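PDB 6BN0: race-specific elicitor A4 from Passalora fulva, which binds chitin through a CBM14-type domain and triggers a hypersensitive response in tomato plants carrying the Cf-4 resistance gene. Local coordinates for residues Tyr3-Cys16 with Ile34-Pro47. Sequence-based numbering, arbitrary orientation.
Sequences YNPCKPQEVIDTKC and IQCVPLDEVGNAKP. With NAG (2-acetamido-2-deoxy-beta-D-glucopyranose), chain E; NAG (2-acetamido-2-deoxy-beta-D-glucopyranose), chain F; NAG (2-acetamido-2-deoxy-beta-D-glucopyranose), chain B.
The Y3 ring meets I34 at its edge: CD1 of I34 lies in the ring plane, 3.7 Å from CD2 of Y3. The ring of P5 rests on the CG2 branch of the same isoleucine. The side chain of N4 crosses that of P47 at about a right angle. A disulfide then joins C6 to C36, with SG to SG at 2.0 Å and chi3 -91°. Beside it, CB of C6 touches CB of A45. V11 straddles the carbonyl of G43. Its CG1, anti to the backbone N (chi1 179°), also reaches P38, and its CG2 reaches A45. CG1 of I12 lies 3.6 Å from CA of G43. CA of P8 makes a CA-H...O contact with O of G43, 3.6 Å. D40 makes an Asx turn: its OD1 accepts from N of V42, and also from N of N44, on opposite faces of the carboxylate. In this chitin-binding type-2 (CBM14) domain, K15, C16, Q35 and C36 help line the pocket holding the chitin oligosaccharide. There O of C16 takes a nearly straight bond, 3.0 Å, from N2 of the NAG of chain E. Helix 8-14 thus packs against the hairpin of strands 32-38 and 45-51, and C16 is disulfide-bonded to C22, just before strand 23-25.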
loop_
_atom_site.group_PDB
_atom_site.type_symbol
_atom_site.label_atom_id
_atom_site.label_comp_id
_atom_site.label_asym_id
_atom_site.label_seq_id
_atom_site.Cartn_x
_atom_site.Cartn_y
_atom_site.Cartn_z
ATOM N N TYR A 3 17.173 -12.154 11.141
ATOM C CA TYR A 3 15.839 -12.112 11.720
ATOM C C TYR A 3 14.800 -12.263 10.618
ATOM O O TYR A 3 14.890 -11.609 9.585
ATOM C CB TYR A 3 15.638 -10.791 12.479
ATOM C CG TYR A 3 14.279 -10.683 13.116
ATOM C CD1 TYR A 3 14.009 -11.320 14.322
ATOM C CD2 TYR A 3 13.244 -9.979 12.494
ATOM C CE1 TYR A 3 12.759 -11.241 14.939
ATOM C CE2 TYR A 3 11.974 -9.908 13.098
ATOM C CZ TYR A 3 11.741 -10.529 14.312
ATOM O OH TYR A 3 10.490 -10.441 14.883
ATOM N N ASN A 4 13.818 -13.142 10.816
ATOM C CA ASN A 4 12.870 -13.465 9.741
ATOM C C ASN A 4 11.521 -13.864 10.328
ATOM O O ASN A 4 11.315 -15.025 10.714
ATOM C CB ASN A 4 13.410 -14.572 8.848
ATOM C CG ASN A 4 12.476 -14.886 7.658
ATOM O OD1 ASN A 4 12.817 -15.711 6.799
ATOM N ND2 ASN A 4 11.304 -14.280 7.634
ATOM N N PRO A 5 10.585 -12.922 10.440
ATOM C CA PRO A 5 9.289 -13.208 11.078
ATOM C C PRO A 5 8.226 -13.709 10.106
ATOM O O PRO A 5 7.053 -13.765 10.489
ATOM C CB PRO A 5 8.897 -11.818 11.613
ATOM C CG PRO A 5 9.361 -10.880 10.469
ATOM C CD PRO A 5 10.690 -11.511 10.001
ATOM N N CYS A 6 8.606 -14.031 8.871
ATOM C CA CYS A 6 7.659 -14.417 7.805
ATOM C C CYS A 6 7.114 -15.801 8.105
ATOM O O CYS A 6 7.805 -16.802 7.925
ATOM C CB CYS A 6 8.360 -14.403 6.449
ATOM S SG CYS A 6 9.086 -12.778 6.100
ATOM N N LYS A 7 5.891 -15.880 8.601
ATOM C CA LYS A 7 5.343 -17.194 8.944
ATOM C C LYS A 7 4.966 -17.970 7.689
ATOM O O LYS A 7 4.207 -17.467 6.857
ATOM C CB LYS A 7 4.121 -17.061 9.816
ATOM C CG LYS A 7 4.412 -16.468 11.130
ATOM C CD LYS A 7 3.451 -16.905 12.184
ATOM C CE LYS A 7 2.675 -15.743 12.700
ATOM N NZ LYS A 7 3.059 -15.389 14.066
ATOM N N PRO A 8 5.461 -19.190 7.534
ATOM C CA PRO A 8 5.252 -19.943 6.290
ATOM C C PRO A 8 3.800 -20.084 5.859
ATOM O O PRO A 8 3.501 -19.991 4.668
ATOM C CB PRO A 8 5.836 -21.326 6.643
ATOM C CG PRO A 8 6.773 -21.075 7.723
ATOM C CD PRO A 8 6.284 -19.916 8.506
ATOM N N GLN A 9 2.893 -20.364 6.796
ATOM C CA GLN A 9 1.498 -20.533 6.422
ATOM C C GLN A 9 0.922 -19.234 5.883
ATOM O O GLN A 9 0.056 -19.249 4.993
ATOM C CB GLN A 9 0.681 -21.009 7.618
ATOM C CG GLN A 9 -0.647 -21.609 7.195
ATOM C CD GLN A 9 -0.441 -22.809 6.274
ATOM O OE1 GLN A 9 0.173 -23.806 6.668
ATOM N NE2 GLN A 9 -0.931 -22.708 5.039
ATOM N N GLU A 10 1.343 -18.104 6.458
ATOM C CA GLU A 10 0.890 -16.819 5.933
ATOM C C GLU A 10 1.424 -16.621 4.528
ATOM O O GLU A 10 0.700 -16.159 3.637
ATOM C CB GLU A 10 1.316 -15.676 6.870
ATOM C CG GLU A 10 1.279 -14.236 6.300
ATOM C CD GLU A 10 -0.103 -13.591 6.374
ATOM O OE1 GLU A 10 -1.060 -14.315 6.726
ATOM O OE2 GLU A 10 -0.245 -12.375 6.065
ATOM N N VAL A 11 2.662 -17.057 4.283
ATOM C CA VAL A 11 3.233 -16.905 2.950
ATOM C C VAL A 11 2.500 -17.791 1.948
ATOM O O VAL A 11 2.125 -17.344 0.859
ATOM C CB VAL A 11 4.743 -17.205 3.011
ATOM C CG1 VAL A 11 5.401 -17.095 1.623
ATOM C CG2 VAL A 11 5.420 -16.232 4.019
ATOM N N ILE A 12 2.240 -19.046 2.317
ATOM C CA ILE A 12 1.571 -19.974 1.411
ATOM C C ILE A 12 0.136 -19.524 1.132
ATOM O O ILE A 12 -0.371 -19.661 0.016
ATOM C CB ILE A 12 1.604 -21.396 2.025
ATOM C CG1 ILE A 12 3.028 -21.971 2.072
ATOM C CG2 ILE A 12 0.649 -22.334 1.290
ATOM C CD1 ILE A 12 3.156 -23.240 2.949
ATOM N N ASP A 13 -0.558 -19.033 2.151
ATOM C CA ASP A 13 -1.981 -18.776 2.015
ATOM C C ASP A 13 -2.241 -17.526 1.188
ATOM O O ASP A 13 -3.117 -17.520 0.318
ATOM C CB ASP A 13 -2.629 -18.619 3.392
ATOM C CG ASP A 13 -2.854 -19.945 4.108
ATOM O OD1 ASP A 13 -2.608 -21.023 3.528
ATOM O OD2 ASP A 13 -3.309 -19.890 5.269
ATOM N N THR A 14 -1.499 -16.448 1.457
ATOM C CA THR A 14 -1.776 -15.154 0.853
ATOM C C THR A 14 -0.898 -14.861 -0.345
ATOM O O THR A 14 -1.234 -13.968 -1.130
ATOM C CB THR A 14 -1.565 -14.029 1.872
ATOM O OG1 THR A 14 -0.156 -13.858 2.072
ATOM C CG2 THR A 14 -2.220 -14.364 3.216
ATOM N N LYS A 15 0.216 -15.589 -0.481
ATOM C CA LYS A 15 1.265 -15.320 -1.466
ATOM C C LYS A 15 1.798 -13.894 -1.319
ATOM O O LYS A 15 2.400 -13.354 -2.256
ATOM C CB LYS A 15 0.757 -15.573 -2.895
ATOM C CG LYS A 15 -0.192 -16.796 -2.983
ATOM C CD LYS A 15 0.331 -17.829 -3.916
ATOM C CE LYS A 15 -0.497 -19.120 -3.891
ATOM N NZ LYS A 15 -0.078 -20.051 -2.789
ATOM N N CYS A 16 1.576 -13.301 -0.144
ATOM C CA CYS A 16 1.999 -11.938 0.204
ATOM C C CYS A 16 1.502 -10.898 -0.801
ATOM O O CYS A 16 2.130 -9.847 -0.990
ATOM C CB CYS A 16 3.518 -11.872 0.367
ATOM S SG CYS A 16 4.110 -13.126 1.590
ATOM N N ILE A 34 8.561 -4.950 8.357
ATOM C CA ILE A 34 9.171 -6.017 7.571
ATOM C C ILE A 34 8.095 -6.553 6.631
ATOM O O ILE A 34 6.970 -6.843 7.062
ATOM C CB ILE A 34 9.764 -7.120 8.474
ATOM C CG1 ILE A 34 11.014 -6.574 9.209
ATOM C CG2 ILE A 34 10.041 -8.426 7.646
ATOM C CD1 ILE A 34 11.613 -7.499 10.330
ATOM N N GLN A 35 8.434 -6.645 5.347
ATOM C CA GLN A 35 7.567 -7.212 4.317
ATOM C C GLN A 35 8.263 -8.442 3.739
ATOM O O GLN A 35 9.478 -8.419 3.485
ATOM C CB GLN A 35 7.263 -6.178 3.188
ATOM C CG GLN A 35 6.451 -6.782 2.052
ATOM C CD GLN A 35 5.887 -5.735 1.088
ATOM O OE1 GLN A 35 4.845 -5.946 0.473
ATOM N NE2 GLN A 35 6.546 -4.592 0.993
ATOM N N CYS A 36 7.517 -9.523 3.585
ATOM C CA CYS A 36 8.075 -10.800 3.140
ATOM C C CYS A 36 7.930 -10.953 1.626
ATOM O O CYS A 36 6.867 -10.684 1.072
ATOM C CB CYS A 36 7.366 -11.944 3.868
ATOM S SG CYS A 36 7.430 -11.707 5.652
ATOM N N VAL A 37 8.994 -11.386 0.965
ATOM C CA VAL A 37 8.950 -11.660 -0.465
ATOM C C VAL A 37 9.008 -13.173 -0.638
ATOM O O VAL A 37 10.024 -13.792 -0.309
ATOM C CB VAL A 37 10.105 -10.977 -1.213
ATOM C CG1 VAL A 37 10.133 -11.415 -2.701
ATOM C CG2 VAL A 37 10.028 -9.430 -1.059
ATOM N N PRO A 38 7.968 -13.809 -1.174
ATOM C CA PRO A 38 8.009 -15.277 -1.329
ATOM C C PRO A 38 9.172 -15.724 -2.190
ATOM O O PRO A 38 9.498 -15.093 -3.190
ATOM C CB PRO A 38 6.653 -15.620 -1.988
ATOM C CG PRO A 38 5.751 -14.488 -1.535
ATOM C CD PRO A 38 6.651 -13.248 -1.536
ATOM N N LEU A 39 9.830 -16.809 -1.779
ATOM C CA LEU A 39 10.938 -17.352 -2.549
ATOM C C LEU A 39 10.612 -18.675 -3.208
ATOM O O LEU A 39 11.332 -19.081 -4.124
ATOM C CB LEU A 39 12.186 -17.538 -1.665
ATOM C CG LEU A 39 12.792 -16.220 -1.177
ATOM C CD1 LEU A 39 13.976 -16.459 -0.215
ATOM C CD2 LEU A 39 13.195 -15.340 -2.364
ATOM N N ASP A 40 9.548 -19.341 -2.781
ATOM C CA ASP A 40 9.184 -20.640 -3.333
ATOM C C ASP A 40 7.752 -20.959 -2.924
ATOM O O ASP A 40 7.089 -20.182 -2.229
ATOM C CB ASP A 40 10.149 -21.740 -2.867
ATOM C CG ASP A 40 10.242 -21.840 -1.343
ATOM O OD1 ASP A 40 9.257 -21.503 -0.637
ATOM O OD2 ASP A 40 11.300 -22.286 -0.845
ATOM N N GLU A 41 7.303 -22.147 -3.322
ATOM C CA GLU A 41 5.940 -22.601 -3.095
ATOM C C GLU A 41 5.697 -23.106 -1.678
ATOM O O GLU A 41 4.539 -23.317 -1.310
ATOM C CB GLU A 41 5.621 -23.722 -4.092
ATOM C CG GLU A 41 4.213 -23.721 -4.632
ATOM C CD GLU A 41 4.077 -24.586 -5.890
ATOM O OE1 GLU A 41 4.069 -25.836 -5.780
ATOM O OE2 GLU A 41 3.988 -24.011 -6.996
ATOM N N VAL A 42 6.747 -23.319 -0.885
ATOM C CA VAL A 42 6.621 -24.004 0.394
ATOM C C VAL A 42 6.677 -23.031 1.567
ATOM O O VAL A 42 6.791 -23.459 2.717
ATOM C CB VAL A 42 7.678 -25.116 0.545
ATOM C CG1 VAL A 42 7.292 -26.337 -0.294
ATOM C CG2 VAL A 42 9.073 -24.616 0.155
ATOM N N GLY A 43 6.582 -21.733 1.305
ATOM C CA GLY A 43 6.402 -20.771 2.366
ATOM C C GLY A 43 7.651 -20.032 2.784
ATOM O O GLY A 43 7.578 -19.200 3.695
ATOM N N ASN A 44 8.790 -20.293 2.153
ATOM C CA ASN A 44 9.990 -19.538 2.479
ATOM C C ASN A 44 9.937 -18.166 1.839
ATOM O O ASN A 44 9.389 -17.986 0.751
ATOM C CB ASN A 44 11.242 -20.285 2.040
ATOM C CG ASN A 44 11.397 -21.587 2.762
ATOM O OD1 ASN A 44 11.399 -21.622 3.987
ATOM N ND2 ASN A 44 11.516 -22.674 2.012
ATOM N N ALA A 45 10.491 -17.182 2.539
ATOM C CA ALA A 45 10.391 -15.811 2.098
ATOM C C ALA A 45 11.583 -15.021 2.597
ATOM O O ALA A 45 12.224 -15.373 3.600
ATOM C CB ALA A 45 9.101 -15.168 2.580
ATOM N N LYS A 46 11.903 -13.985 1.838
ATOM C CA LYS A 46 12.973 -13.069 2.188
ATOM C C LYS A 46 12.356 -11.899 2.935
ATOM O O LYS A 46 11.407 -11.287 2.418
ATOM C CB LYS A 46 13.699 -12.570 0.935
ATOM C CG LYS A 46 14.605 -11.396 1.199
ATOM C CD LYS A 46 14.676 -10.501 0.024
ATOM C CE LYS A 46 16.007 -10.570 -0.599
ATOM N NZ LYS A 46 16.948 -9.747 0.208
ATOM N N PRO A 47 12.786 -11.613 4.160
ATOM C CA PRO A 47 12.284 -10.428 4.868
ATOM C C PRO A 47 12.945 -9.167 4.340
ATOM O O PRO A 47 14.154 -9.134 4.119
ATOM C CB PRO A 47 12.690 -10.695 6.325
ATOM C CG PRO A 47 13.883 -11.607 6.226
ATOM C CD PRO A 47 13.762 -12.386 4.948
HETATM C C1 NAG E . 2.605 -7.475 -4.517
HETATM C C2 NAG E . 3.167 -6.791 -3.284
HETATM C C3 NAG E . 2.062 -6.032 -2.544
HETATM C C4 NAG E . 1.272 -5.134 -3.499
HETATM C C5 NAG E . 0.812 -5.933 -4.734
HETATM C C6 NAG E . 0.157 -5.086 -5.820
HETATM C C7 NAG E . 5.142 -7.857 -2.248
HETATM C C8 NAG E . 5.629 -8.964 -1.317
HETATM N N2 NAG E . 3.813 -7.762 -2.401
HETATM O O3 NAG E . 2.716 -5.240 -1.548
HETATM O O4 NAG E . 0.110 -4.689 -2.818
HETATM O O5 NAG E . 1.965 -6.520 -5.343
HETATM O O6 NAG E . 0.999 -3.986 -6.142
HETATM O O7 NAG E . 5.924 -7.096 -2.825
HETATM C C1 NAG F . 6.997 -4.251 -4.780
HETATM C C2 NAG F . 7.123 -3.739 -3.340
HETATM C C3 NAG F . 5.792 -3.106 -2.905
HETATM C C4 NAG F . 5.357 -2.027 -3.901
HETATM C C5 NAG F . 5.316 -2.639 -5.307
HETATM C C6 NAG F . 4.945 -1.654 -6.408
HETATM C C7 NAG F . 8.653 -4.783 -1.722
HETATM C C8 NAG F . 8.898 -5.960 -0.796
HETATM N N2 NAG F . 7.512 -4.804 -2.428
HETATM O O1 NAG F . 8.199 -4.810 -5.196
HETATM O O3 NAG F . 5.979 -2.564 -1.614
HETATM O O4 NAG F . 4.016 -1.628 -3.618
HETATM O O5 NAG F . 6.609 -3.169 -5.638
HETATM O O6 NAG F . 5.809 -0.518 -6.346
HETATM O O7 NAG F . 9.458 -3.860 -1.818
HETATM C C1 NAG B . 4.499 -10.643 -8.206
HETATM C C2 NAG B . 3.372 -9.661 -8.522
HETATM C C3 NAG B . 3.352 -8.517 -7.498
HETATM C C4 NAG B . 3.378 -9.066 -6.073
HETATM C C5 NAG B . 4.498 -10.094 -5.923
HETATM C C6 NAG B . 4.555 -10.758 -4.560
HETATM C C7 NAG B . 2.486 -8.986 -10.704
HETATM C C8 NAG B . 2.824 -8.446 -12.059
HETATM N N2 NAG B . 3.514 -9.144 -9.870
HETATM O O1 NAG B . 4.427 -11.710 -9.090
HETATM O O3 NAG B . 2.206 -7.690 -7.706
HETATM O O4 NAG B . 3.717 -8.012 -5.185
HETATM O O5 NAG B . 4.345 -11.128 -6.902
HETATM O O6 NAG B . 3.344 -11.438 -4.252
HETATM O O7 NAG B . 1.336 -9.263 -10.379
#